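Radical SAM domain protein (Methanothrix thermoacetophila, PDB 6Y1X) is the radical SAM carbide synthase NifB, an iron-sulfur enzyme that takes part in building the iron-molybdenum cofactor of nitrogenase. Local coordinates at residues R50-V55 with V106-G111; K58-C63 with P112-A117; N142-P147 with V180-E185; T164-D169 with N217-P222; D169-E174 with E188-A193. All coordinates share one frame; numbering follows the deposited sequence.

Contact 1 (R50-V55 with V106-G111). With SF4 (iron/sulfur cluster), chain C.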
# COMPACT_ATOMS: atom_id res chain seq x y z
N ARG A 50 -8.26 -12.91 -1.67
CA ARG A 50 -7.92 -12.06 -0.55
C ARG A 50 -9.17 -11.32 -0.10
O ARG A 50 -10.13 -11.15 -0.86
CB ARG A 50 -6.83 -11.05 -0.91
CG ARG A 50 -6.76 -10.75 -2.40
CD ARG A 50 -6.61 -9.26 -2.68
NE ARG A 50 -7.76 -8.48 -2.22
CZ ARG A 50 -8.11 -7.30 -2.72
NH1 ARG A 50 -7.41 -6.75 -3.70
NH2 ARG A 50 -9.18 -6.67 -2.24
N MET A 51 -9.15 -10.86 1.15
CA MET A 51 -10.22 -10.02 1.66
C MET A 51 -9.62 -8.85 2.42
O MET A 51 -8.59 -8.99 3.09
CB MET A 51 -11.19 -10.82 2.56
CG MET A 51 -10.55 -11.56 3.72
SD MET A 51 -11.78 -12.46 4.68
CE MET A 51 -12.84 -11.14 5.25
N HIS A 52 -10.27 -7.70 2.31
CA HIS A 52 -9.88 -6.49 3.02
C HIS A 52 -10.82 -6.25 4.19
O HIS A 52 -12.03 -6.44 4.07
CB HIS A 52 -9.91 -5.28 2.09
CG HIS A 52 -8.75 -5.21 1.14
ND1 HIS A 52 -8.58 -4.17 0.25
CD2 HIS A 52 -7.72 -6.06 0.94
CE1 HIS A 52 -7.48 -4.38 -0.46
NE2 HIS A 52 -6.94 -5.52 -0.06
N LEU A 53 -10.25 -5.84 5.32
CA LEU A 53 -11.07 -5.49 6.47
C LEU A 53 -11.02 -3.98 6.65
O LEU A 53 -9.97 -3.45 7.05
CB LEU A 53 -10.57 -6.20 7.73
CG LEU A 53 -10.64 -7.72 7.64
CD1 LEU A 53 -10.02 -8.36 8.86
CD2 LEU A 53 -12.08 -8.20 7.45
N PRO A 54 -12.10 -3.26 6.39
CA PRO A 54 -12.06 -1.79 6.46
C PRO A 54 -12.19 -1.29 7.89
O PRO A 54 -13.24 -0.84 8.35
CB PRO A 54 -13.25 -1.38 5.58
CG PRO A 54 -14.22 -2.52 5.77
CD PRO A 54 -13.39 -3.77 5.87
N VAL A 55 -11.08 -1.36 8.62
CA VAL A 55 -11.04 -1.02 10.04
C VAL A 55 -10.26 0.26 10.31
O VAL A 55 -10.11 0.64 11.49
CB VAL A 55 -10.46 -2.18 10.88
CG1 VAL A 55 -11.31 -3.42 10.74
CG2 VAL A 55 -9.02 -2.47 10.45
N VAL A 106 -5.44 -14.79 2.10
CA VAL A 106 -4.87 -13.55 2.62
C VAL A 106 -5.97 -12.73 3.28
O VAL A 106 -7.08 -12.63 2.76
CB VAL A 106 -4.18 -12.73 1.50
CG1 VAL A 106 -3.63 -11.43 2.06
CG2 VAL A 106 -3.08 -13.55 0.85
N VAL A 107 -5.64 -12.13 4.42
CA VAL A 107 -6.47 -11.13 5.07
C VAL A 107 -5.64 -9.88 5.24
O VAL A 107 -4.50 -9.94 5.73
CB VAL A 107 -7.01 -11.64 6.42
CG1 VAL A 107 -7.64 -10.51 7.20
CG2 VAL A 107 -8.01 -12.75 6.19
N ALA A 108 -6.19 -8.73 4.86
CA ALA A 108 -5.41 -7.51 4.81
C ALA A 108 -6.22 -6.35 5.34
O ALA A 108 -7.46 -6.37 5.35
CB ALA A 108 -4.95 -7.20 3.38
N VAL A 109 -5.51 -5.34 5.81
CA VAL A 109 -6.09 -4.04 6.10
C VAL A 109 -5.45 -3.05 5.14
O VAL A 109 -4.21 -2.93 5.09
CB VAL A 109 -5.88 -3.63 7.56
CG1 VAL A 109 -6.47 -2.23 7.82
CG2 VAL A 109 -6.49 -4.66 8.50
N ALA A 110 -6.28 -2.34 4.38
CA ALA A 110 -5.80 -1.44 3.34
C ALA A 110 -6.58 -0.13 3.32
O ALA A 110 -6.30 0.71 2.46
CB ALA A 110 -5.88 -2.11 1.96
N GLY A 111 -7.53 0.06 4.22
CA GLY A 111 -8.32 1.26 4.22
C GLY A 111 -9.38 1.24 5.31
O GLY A 111 -9.34 0.41 6.22
FE1 SF4 C . -2.57 -4.78 -1.17
FE2 SF4 C . -3.17 -7.31 -1.97
FE3 SF4 C . -4.75 -6.01 -0.18
FE4 SF4 C . -2.25 -6.87 0.57
S1 SF4 C . -4.04 -8.19 -0.03
S2 SF4 C . -3.20 -4.83 1.04
S3 SF4 C . -1.09 -6.53 -1.38
S4 SF4 C . -4.42 -5.42 -2.38
O HOH W 1 -8.88 -2.68 4.58
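Arg50-His52 and Val106-Ala108 run side by side as parallel strands, their axes 4.9 Å apart at closest approach and inclined by 25°. They are the first two strands of the partial (β/α) barrel of radical SAM enzymes. Met51 bonds to the residues flanking Val107, its N donating to Val106 O and its O accepting from Ala108 N; Leu53 N then reaches Ala108 O (2.8 Å). Water 1 accepts from Ala110 N and donates weakly to Leu53 O. Met51 and Val107 share one face and lie alongside each other, CG of the methionine 3.7 Å from CG2 of the valine; Leu53 CD1 adds to this layer against Val107 CG1, under helices 87-100 and 119-131. The face of Arg50, His52, Val106 and Ala108 looks onto an iron-sulfur cluster, also bound by Cys39, Glu75 and Cys138. With CG beside the backbone N (chi1 -76°), the His52 ring extends past Ala108 and binds iron FE3 through NE2 at 2.2 Å. That ring is sandwiched: Ala110 CB sits over one face in a CH-pi contact, 3.9 Å from the centroid, and Arg50 NH2 lies above the other. Arg50 NH1 comes within 3.5 Å of cluster sulfur S4.

Contact 2 (K58-C63 with P112-A117). With SF4 (iron/sulfur cluster), chain D.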
# COMPACT_ATOMS: atom_id res chain seq x y z
N LYS A 58 -9.03 6.61 9.56
CA LYS A 58 -8.23 7.82 9.58
C LYS A 58 -7.06 7.71 8.61
O LYS A 58 -6.49 6.63 8.42
CB LYS A 58 -7.70 8.12 10.98
CG LYS A 58 -8.77 8.25 12.05
CD LYS A 58 -8.18 8.72 13.36
CE LYS A 58 -7.34 7.65 14.02
NZ LYS A 58 -6.91 8.07 15.39
N CYS A 59 -6.67 8.84 8.04
CA CYS A 59 -5.43 8.97 7.28
C CYS A 59 -4.58 10.10 7.85
O CYS A 59 -5.08 11.01 8.51
CB CYS A 59 -5.69 9.25 5.79
SG CYS A 59 -4.22 8.97 4.79
N ASN A 60 -3.28 10.01 7.60
CA ASN A 60 -2.32 10.97 8.12
C ASN A 60 -1.66 11.82 7.05
O ASN A 60 -0.78 12.62 7.38
CB ASN A 60 -1.26 10.26 8.96
CG ASN A 60 -0.63 9.07 8.25
OD1 ASN A 60 -0.93 8.79 7.08
ND2 ASN A 60 0.24 8.36 8.95
N ILE A 61 -2.03 11.67 5.79
CA ILE A 61 -1.53 12.52 4.72
C ILE A 61 -2.71 12.91 3.84
O ILE A 61 -3.84 12.46 4.05
CB ILE A 61 -0.42 11.84 3.89
CG1 ILE A 61 -0.99 10.69 3.06
CG2 ILE A 61 0.67 11.29 4.79
CD1 ILE A 61 0.03 10.04 2.15
N GLN A 62 -2.44 13.73 2.83
CA GLN A 62 -3.43 14.06 1.81
C GLN A 62 -2.75 14.04 0.46
O GLN A 62 -1.98 14.95 0.12
CB GLN A 62 -4.10 15.41 2.08
CG GLN A 62 -5.10 15.80 1.00
CD GLN A 62 -6.27 14.84 0.93
OE1 GLN A 62 -7.08 14.75 1.86
NE2 GLN A 62 -6.35 14.08 -0.15
N CYS A 63 -3.03 13.00 -0.32
CA CYS A 63 -2.54 12.88 -1.68
C CYS A 63 -3.35 13.80 -2.58
O CYS A 63 -4.56 13.98 -2.37
CB CYS A 63 -2.67 11.44 -2.16
SG CYS A 63 -1.87 10.21 -1.12
N PRO A 112 -10.36 2.16 5.23
CA PRO A 112 -10.54 3.12 4.13
C PRO A 112 -9.49 4.24 4.07
O PRO A 112 -9.39 4.93 3.06
CB PRO A 112 -11.93 3.70 4.41
CG PRO A 112 -12.62 2.66 5.26
CD PRO A 112 -11.53 2.12 6.12
N GLY A 113 -8.75 4.43 5.16
CA GLY A 113 -7.67 5.41 5.22
C GLY A 113 -6.30 4.76 5.28
O GLY A 113 -6.01 3.82 4.53
N GLU A 114 -5.45 5.24 6.19
CA GLU A 114 -4.08 4.75 6.29
C GLU A 114 -4.05 3.70 7.39
O GLU A 114 -4.29 4.05 8.56
CB GLU A 114 -3.12 5.90 6.62
CG GLU A 114 -1.75 5.48 7.18
CD GLU A 114 -1.04 4.43 6.34
OE1 GLU A 114 -1.22 4.44 5.10
OE2 GLU A 114 -0.30 3.60 6.91
N PRO A 115 -3.83 2.43 7.07
CA PRO A 115 -3.88 1.38 8.10
C PRO A 115 -3.03 1.67 9.33
O PRO A 115 -3.50 1.46 10.46
CB PRO A 115 -3.42 0.14 7.34
CG PRO A 115 -4.00 0.38 5.96
CD PRO A 115 -3.70 1.84 5.72
N LEU A 116 -1.80 2.16 9.16
CA LEU A 116 -0.93 2.33 10.32
C LEU A 116 -1.29 3.53 11.19
O LEU A 116 -0.74 3.66 12.29
CB LEU A 116 0.53 2.45 9.88
CG LEU A 116 1.10 1.32 9.01
CD1 LEU A 116 2.58 1.54 8.75
CD2 LEU A 116 0.88 -0.02 9.68
N ALA A 117 -2.22 4.38 10.75
CA ALA A 117 -2.65 5.53 11.53
C ALA A 117 -3.84 5.20 12.43
O ALA A 117 -4.40 6.11 13.04
CB ALA A 117 -3.00 6.70 10.61
FE1 SF4 D . -6.18 9.17 0.33
FE2 SF4 D . -3.49 9.16 0.13
FE3 SF4 D . -4.83 6.83 0.62
FE4 SF4 D . -4.65 8.76 2.54
S1 SF4 D . -2.91 7.55 1.66
S2 SF4 D . -6.54 7.59 1.96
S3 SF4 D . -4.74 10.69 1.30
S4 SF4 D . -4.95 8.09 -1.30
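Cys59 and Cys63 belong to the CX3CX2C motif that holds the radical SAM cluster, and it is the start of this loop, Lys58 to Asn60, that meets Gly113, Glu114 and Ala117. Cys59 SG binds iron FE4 and Cys63 SG iron FE2, each at 2.3 Å; Cys66 and Cys72 are further ligands of the same cluster. The one hydrogen bond across runs from Glu114 N to Lys58 O (2.8 Å, 155° at the hydrogen), and Asn118 ND2 gives that carbonyl a second donor. Gly113 passes so close that a beta carbon would run into Lys58 O. The Pro112-Gly113-Glu114 run, in the loop after the second barrel strand, probably corresponds to the GGE motif, which in relatives contacts the methionyl end of SAM. Glu114 has CG opposite its backbone N (chi1 162°) and bends at chi2: CB touches Cys59 SG at 3.7 Å and CG lies 3.4 Å from Asn60 OD1, while the carboxylate turns away, OE1 to Asn142 N and OE2 to Thr141 OG1 and Leu116 N. Asn60 OD1 pairs with Asn142 ND2. Ala117 CB packs against the Asn60 amide, 4.0 Å from ND2, and Lys58 CE reaches Ala117 O at 3.5 Å.

Contact 3 (N142-P147 with V180-E185). With SO4 (sulfate ion), chain E.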
# COMPACT_ATOMS: atom_id res chain seq x y z
N ASN A 142 0.91 4.12 3.28
CA ASN A 142 1.63 5.19 2.59
C ASN A 142 3.06 5.32 3.11
O ASN A 142 3.84 6.09 2.54
CB ASN A 142 0.86 6.51 2.70
CG ASN A 142 0.67 6.99 4.14
OD1 ASN A 142 1.53 6.81 5.00
ND2 ASN A 142 -0.47 7.60 4.40
N GLY A 143 3.42 4.59 4.16
CA GLY A 143 4.79 4.51 4.62
C GLY A 143 5.18 5.49 5.70
O GLY A 143 6.25 5.33 6.31
N LEU A 144 4.36 6.52 5.95
CA LEU A 144 4.76 7.56 6.90
C LEU A 144 5.00 6.98 8.29
O LEU A 144 5.98 7.34 8.95
CB LEU A 144 3.71 8.66 6.97
CG LEU A 144 4.06 9.80 7.94
CD1 LEU A 144 5.34 10.52 7.54
CD2 LEU A 144 2.89 10.77 8.04
N LEU A 145 4.14 6.07 8.75
CA LEU A 145 4.29 5.49 10.08
C LEU A 145 4.96 4.13 10.06
O LEU A 145 5.00 3.46 11.09
CB LEU A 145 2.93 5.41 10.78
CG LEU A 145 2.38 6.73 11.30
CD1 LEU A 145 0.96 6.57 11.84
CD2 LEU A 145 3.31 7.30 12.37
N LEU A 146 5.48 3.70 8.91
CA LEU A 146 6.09 2.37 8.83
C LEU A 146 7.29 2.24 9.76
O LEU A 146 7.39 1.20 10.45
CB LEU A 146 6.46 2.05 7.38
CG LEU A 146 6.96 0.62 7.14
CD1 LEU A 146 5.98 -0.37 7.73
CD2 LEU A 146 7.16 0.35 5.65
N PRO A 147 8.22 3.20 9.85
CA PRO A 147 9.31 3.03 10.83
C PRO A 147 8.82 2.90 12.25
O PRO A 147 9.37 2.12 13.03
CB PRO A 147 10.15 4.31 10.65
CG PRO A 147 9.79 4.85 9.34
CD PRO A 147 8.39 4.42 9.04
N VAL A 180 1.34 16.30 5.29
CA VAL A 180 1.47 15.09 6.09
C VAL A 180 1.29 15.49 7.55
O VAL A 180 1.62 16.61 7.95
CB VAL A 180 2.83 14.38 5.89
CG1 VAL A 180 3.13 14.15 4.41
CG2 VAL A 180 3.96 15.16 6.53
N ILE A 181 0.72 14.57 8.33
CA ILE A 181 0.54 14.75 9.76
C ILE A 181 1.44 13.73 10.44
O ILE A 181 1.23 12.52 10.30
CB ILE A 181 -0.92 14.56 10.19
CG1 ILE A 181 -1.84 15.48 9.40
CG2 ILE A 181 -1.07 14.81 11.69
CD1 ILE A 181 -3.31 15.12 9.52
N TYR A 182 2.46 14.20 11.15
CA TYR A 182 3.42 13.31 11.77
C TYR A 182 3.70 13.78 13.18
O TYR A 182 4.14 14.91 13.38
CB TYR A 182 4.73 13.26 10.96
CG TYR A 182 5.73 12.28 11.51
CD1 TYR A 182 5.43 10.92 11.56
CD2 TYR A 182 6.97 12.70 11.97
CE1 TYR A 182 6.34 10.01 12.06
CE2 TYR A 182 7.88 11.80 12.47
CZ TYR A 182 7.56 10.45 12.52
OH TYR A 182 8.46 9.54 13.02
N LYS A 183 3.48 12.88 14.15
CA LYS A 183 3.73 13.14 15.57
C LYS A 183 3.10 14.46 16.03
O LYS A 183 3.73 15.29 16.69
CB LYS A 183 5.22 13.10 15.89
CG LYS A 183 5.85 11.74 15.66
CD LYS A 183 7.20 11.64 16.33
CE LYS A 183 7.80 10.25 16.14
NZ LYS A 183 8.91 10.00 17.09
N GLY A 184 1.84 14.65 15.67
CA GLY A 184 1.11 15.78 16.21
C GLY A 184 1.33 17.10 15.51
O GLY A 184 1.02 18.15 16.08
N GLU A 185 1.85 17.09 14.29
CA GLU A 185 2.06 18.32 13.55
C GLU A 185 1.77 18.09 12.07
O GLU A 185 2.17 17.08 11.49
CB GLU A 185 3.48 18.85 13.74
CG GLU A 185 3.78 20.12 12.96
CD GLU A 185 4.92 20.93 13.56
OE1 GLU A 185 5.47 20.52 14.60
OE2 GLU A 185 5.27 21.98 12.97
S SO4 E . -1.09 12.50 15.27
O1 SO4 E . -2.09 11.76 14.50
O2 SO4 E . -0.91 11.90 16.58
O3 SO4 E . -1.54 13.87 15.42
O4 SO4 E . 0.18 12.46 14.55
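A tight turn carrying Leu144 and Leu145, at the start of helix 146-156, packs against the beta hairpin whose strands 177-182 and 185-188 are joined through Lys183 and Gly184. Leu144 carries most of the contact. A chi1 of -179° swings its branch toward the hairpin, and CD2 comes to rest 3.3 Å from Ile181 O and 4.2 Å from Val180 CB. On the other branch, CD1 joins CG against the Tyr182 ring, with CG 4.0 Å from CD1 of the tyrosine. Leu145 CD2 meets the same ring at its edge, 4.1 Å from CE1, and Lys183 CG covers one face. Cut back to an alanine, position 144 is likely to leave a gap beside Ile181 O and the Tyr182 ring freer to turn.

An Asx turn fixes the leucines: Asn142 OD1 accepts from Leu144 N (3.0 Å) in the carbonyl plane, and a type I turn from Gly143 to Leu146 follows. Asn142 also touches the radical SAM cluster. At the hairpin tip Gly184 N donates to O4 of a sulfate ion at 3.0 Å, probably one from the crystallisation liquor. The two segments thus meet through leucine carbons against the tyrosine ring, Val180 and the Ile181 carbonyl, while Leu144 O is satisfied by Asn199 ND2 of helix 189-209; between them the fit is apolar, and the hairpin's backbone bonding at Ile181 runs to Asn60 instead.

Contact 4 (T164-D169 with N217-P222)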
# COMPACT_ATOMS: atom_id res chain seq x y z
N THR A 164 3.07 2.55 -0.75
CA THR A 164 2.88 3.37 -1.93
C THR A 164 3.96 4.44 -1.94
O THR A 164 3.99 5.33 -1.08
CB THR A 164 1.48 3.97 -1.98
OG1 THR A 164 0.53 2.92 -2.15
CG2 THR A 164 1.36 4.93 -3.17
N LEU A 165 4.86 4.36 -2.93
CA LEU A 165 6.02 5.23 -3.03
C LEU A 165 5.95 5.90 -4.39
O LEU A 165 6.17 5.25 -5.42
CB LEU A 165 7.32 4.45 -2.86
CG LEU A 165 8.63 5.23 -2.89
CD1 LEU A 165 8.67 6.25 -1.77
CD2 LEU A 165 9.80 4.28 -2.78
N ASN A 166 5.60 7.19 -4.40
CA ASN A 166 5.36 7.90 -5.64
C ASN A 166 6.53 8.77 -6.06
O ASN A 166 6.49 9.35 -7.15
CB ASN A 166 4.10 8.76 -5.51
CG ASN A 166 2.84 7.94 -5.43
OD1 ASN A 166 2.75 6.87 -6.04
ND2 ASN A 166 1.86 8.41 -4.67
N ALA A 167 7.54 8.89 -5.20
CA ALA A 167 8.71 9.71 -5.49
C ALA A 167 9.84 9.30 -4.55
O ALA A 167 9.59 8.98 -3.38
CB ALA A 167 8.41 11.20 -5.33
N VAL A 168 11.07 9.31 -5.06
CA VAL A 168 12.27 9.22 -4.24
C VAL A 168 13.06 10.52 -4.30
O VAL A 168 14.18 10.60 -3.79
CB VAL A 168 13.15 8.02 -4.62
CG1 VAL A 168 12.43 6.71 -4.31
CG2 VAL A 168 13.57 8.09 -6.08
N ASP A 169 12.49 11.54 -4.94
CA ASP A 169 13.01 12.90 -4.93
C ASP A 169 11.95 13.77 -4.27
O ASP A 169 10.83 13.86 -4.78
CB ASP A 169 13.29 13.37 -6.36
CG ASP A 169 13.85 14.79 -6.43
OD1 ASP A 169 13.43 15.67 -5.64
OD2 ASP A 169 14.70 15.02 -7.31
N ASN A 217 3.81 0.11 -4.56
CA ASN A 217 2.93 0.71 -5.54
C ASN A 217 3.48 2.07 -5.96
O ASN A 217 3.99 2.82 -5.12
CB ASN A 217 1.53 0.91 -4.98
CG ASN A 217 0.81 -0.38 -4.69
OD1 ASN A 217 1.15 -1.44 -5.21
ND2 ASN A 217 -0.23 -0.29 -3.87
N THR A 218 3.34 2.40 -7.24
CA THR A 218 3.61 3.75 -7.71
C THR A 218 2.47 4.19 -8.60
O THR A 218 2.12 3.49 -9.56
CB THR A 218 4.93 3.83 -8.49
OG1 THR A 218 6.02 3.47 -7.64
CG2 THR A 218 5.15 5.25 -9.03
N VAL A 219 1.87 5.33 -8.27
CA VAL A 219 0.83 5.92 -9.12
C VAL A 219 1.55 6.67 -10.23
O VAL A 219 2.36 7.56 -9.96
CB VAL A 219 -0.08 6.86 -8.32
CG1 VAL A 219 -1.19 7.41 -9.21
CG2 VAL A 219 -0.68 6.13 -7.13
N LEU A 220 1.27 6.29 -11.47
CA LEU A 220 1.91 6.92 -12.62
C LEU A 220 1.17 8.20 -12.97
O LEU A 220 0.06 8.15 -13.50
CB LEU A 220 1.94 5.94 -13.78
CG LEU A 220 2.78 6.32 -15.00
CD1 LEU A 220 4.25 6.40 -14.62
CD2 LEU A 220 2.55 5.29 -16.09
N ILE A 221 1.79 9.34 -12.71
CA ILE A 221 1.16 10.64 -12.85
C ILE A 221 1.83 11.38 -14.00
O ILE A 221 2.95 11.88 -13.83
CB ILE A 221 1.24 11.45 -11.55
CG1 ILE A 221 0.66 10.64 -10.38
CG2 ILE A 221 0.50 12.77 -11.70
CD1 ILE A 221 1.14 11.12 -8.99
N PRO A 222 1.21 11.45 -15.17
CA PRO A 222 1.87 12.07 -16.33
C PRO A 222 2.26 13.50 -16.04
O PRO A 222 1.50 14.28 -15.46
CB PRO A 222 0.80 11.99 -17.42
CG PRO A 222 0.01 10.78 -17.06
CD PRO A 222 -0.06 10.81 -15.55
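Thr164 pairs with Asn217 in a parallel bridge, and the hydrogen bonds that follow it pass from backbone to side chains. Leu165 N donates to Asn217 O at 2.8 Å, the first and last purely backbone bond between these segments; Thr164 CA adds a CA-H...O contact to the same oxygen. Leu165 O then turns to the hydroxyl of Thr218, whose OG1 donates to it at 2.8 Å, nearly in line with the carbonyl. With OG1 beside its own backbone N (chi1 -61°), Thr218 holds the hydroxyl alongside the departing chain, and His244 NE2 bonds to the same oxygen. Without the hydroxyl, as in a valine, Leu165 O would probably lose this donor and His244 NE2 its mate.

The segments lie at the C-terminal ends of two adjacent strands of the parallel barrel sheet, 160-164 and 213-220, where the first has already given way to loop. Asn166 prolongs the pairing: its OD1 takes the place of a main-chain carbonyl and accepts from Val219 N at 2.8 Å, almost straight (171°), though the donor is tilted 28° from the carbonyl plane. Asn166 ND2 bonds to Tyr65 OH and weakly to Tyr177 OH, so both ends of this amide are used. Asn225 ND2 serves Asn166 O and Val219 O alike. On the cluster-facing side, Asn217 OD1 accepts from Asn245 ND2 and from Lys215 NZ.

Contact 5 (D169-E174 with E188-A193)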
# COMPACT_ATOMS: atom_id res chain seq x y z
N ASP A 169 12.49 11.54 -4.94
CA ASP A 169 13.01 12.90 -4.93
C ASP A 169 11.95 13.77 -4.27
O ASP A 169 10.83 13.86 -4.78
CB ASP A 169 13.29 13.37 -6.36
CG ASP A 169 13.85 14.79 -6.43
OD1 ASP A 169 13.43 15.67 -5.64
OD2 ASP A 169 14.70 15.02 -7.31
N PRO A 170 12.25 14.44 -3.15
CA PRO A 170 11.20 15.17 -2.43
C PRO A 170 10.68 16.38 -3.18
O PRO A 170 9.56 16.82 -2.91
CB PRO A 170 11.87 15.57 -1.12
CG PRO A 170 13.31 15.69 -1.49
CD PRO A 170 13.56 14.58 -2.48
N THR A 171 11.45 16.93 -4.13
CA THR A 171 10.92 18.02 -4.95
C THR A 171 9.80 17.51 -5.85
O THR A 171 8.90 18.28 -6.20
CB THR A 171 12.02 18.67 -5.78
OG1 THR A 171 12.52 17.74 -6.74
CG2 THR A 171 13.16 19.14 -4.88
N ILE A 172 9.87 16.25 -6.25
CA ILE A 172 8.74 15.62 -6.94
C ILE A 172 7.65 15.24 -5.95
O ILE A 172 6.46 15.41 -6.23
CB ILE A 172 9.23 14.43 -7.79
CG1 ILE A 172 10.16 14.96 -8.89
CG2 ILE A 172 8.04 13.67 -8.37
CD1 ILE A 172 10.82 13.89 -9.72
N GLY A 173 8.04 14.70 -4.79
CA GLY A 173 7.06 14.41 -3.75
C GLY A 173 6.20 15.60 -3.40
O GLY A 173 4.99 15.46 -3.16
N GLU A 174 6.79 16.80 -3.38
CA GLU A 174 6.04 17.99 -2.99
C GLU A 174 4.90 18.26 -3.96
O GLU A 174 3.89 18.87 -3.58
CB GLU A 174 6.97 19.20 -2.94
CG GLU A 174 6.25 20.48 -2.50
CD GLU A 174 7.13 21.72 -2.59
OE1 GLU A 174 8.29 21.60 -3.03
OE2 GLU A 174 6.64 22.81 -2.22
N GLU A 188 3.46 21.05 5.41
CA GLU A 188 3.16 21.22 3.99
C GLU A 188 4.44 21.38 3.20
O GLU A 188 5.53 21.56 3.75
CB GLU A 188 2.25 22.45 3.76
CG GLU A 188 0.87 22.33 4.39
CD GLU A 188 -0.01 23.53 4.08
OE1 GLU A 188 -1.04 23.71 4.76
OE2 GLU A 188 0.32 24.30 3.15
N GLY A 189 4.30 21.35 1.87
CA GLY A 189 5.41 21.72 1.01
C GLY A 189 6.55 20.72 1.04
O GLY A 189 6.39 19.53 1.32
N LEU A 190 7.75 21.24 0.77
CA LEU A 190 8.94 20.40 0.67
C LEU A 190 9.24 19.71 1.99
O LEU A 190 9.67 18.55 2.01
CB LEU A 190 10.13 21.23 0.20
CG LEU A 190 11.44 20.52 -0.12
CD1 LEU A 190 11.25 19.55 -1.28
CD2 LEU A 190 12.52 21.53 -0.44
N GLU A 191 9.04 20.42 3.11
CA GLU A 191 9.27 19.81 4.42
C GLU A 191 8.42 18.56 4.60
O GLU A 191 8.90 17.52 5.06
CB GLU A 191 8.98 20.82 5.54
CG GLU A 191 9.27 20.27 6.93
CD GLU A 191 9.27 21.34 8.02
OE1 GLU A 191 8.69 22.42 7.81
OE2 GLU A 191 9.85 21.08 9.10
N ALA A 192 7.13 18.66 4.28
CA ALA A 192 6.24 17.50 4.35
C ALA A 192 6.75 16.37 3.47
O ALA A 192 6.77 15.20 3.88
CB ALA A 192 4.82 17.90 3.96
N ALA A 193 7.14 16.69 2.23
CA ALA A 193 7.62 15.66 1.31
C ALA A 193 8.90 15.00 1.82
O ALA A 193 9.08 13.79 1.64
CB ALA A 193 7.85 16.26 -0.07
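Leu190, Glu174 and Ala193 bury the most surface where the short helix 170-173 packs beside the first turn of helix 189-209. A chi1 of -174° turns the Leu190 side chain toward the short helix, CD1 lying over its start. There the methyl lies 3.6 Å from Pro170 O and 4.0 Å from Pro170 CB, with Thr171 CG2 alongside. Glu174, fully extended beyond its alpha carbon, crosses Leu190 at about a right angle and lays its side chain against the opening turn of the longer helix. Its CG is 3.6 Å from Gly189 C, and CD stands 3.5 Å from Leu190 N. Although the geometry falls short of a bond, a carboxylate beside the N-terminal end of a helix is likely to be favoured by the helix dipole.

Ala193 supplies the close fit. Its CB points into the short helix, 3.4 Å from Pro170 O and 3.5 Å from Glu174 N, the two atoms that are themselves joined by a helical hydrogen bond. Gly173 lies next to it, and a beta carbon there would press on the alanine methyl. The short helix is capped by Asp169, whose OD1 accepts from Thr171 N (2.8 Å), the capping bond, with Thr171 OG1 unusually close to the same oxygen.

Further along helix 189-209, Lys194 and Leu197 continue the cover over Pro170; Ile172 turns instead to Ala167, Asn225 and His228, and Ala192 faces Val180 of strand 177-182.

In the fold
From the N terminus, contact 1 pairs the first two barrel strands, 49-52 and 104-109. Contact 2 crosses it: the cluster loop at 58-63 opens inside that span and closes on 112-117, just past the second strand, and the two touch through Pro112 and Pro115. Contact 3 opens later in the chain and brings the 177-188 hairpin onto the loop before helix 146-156; it touches contact 2 through Asn60 with Ile181 and Glu114 with Asn142. Contact 4, joining strands 160-164 and 213-220, begins within contact 3's span and crosses it. Contact 5 falls wholly within contact 4's span, shares Asp169 with it, crosses contact 3, and sets helix 170-173 against helix 189-209.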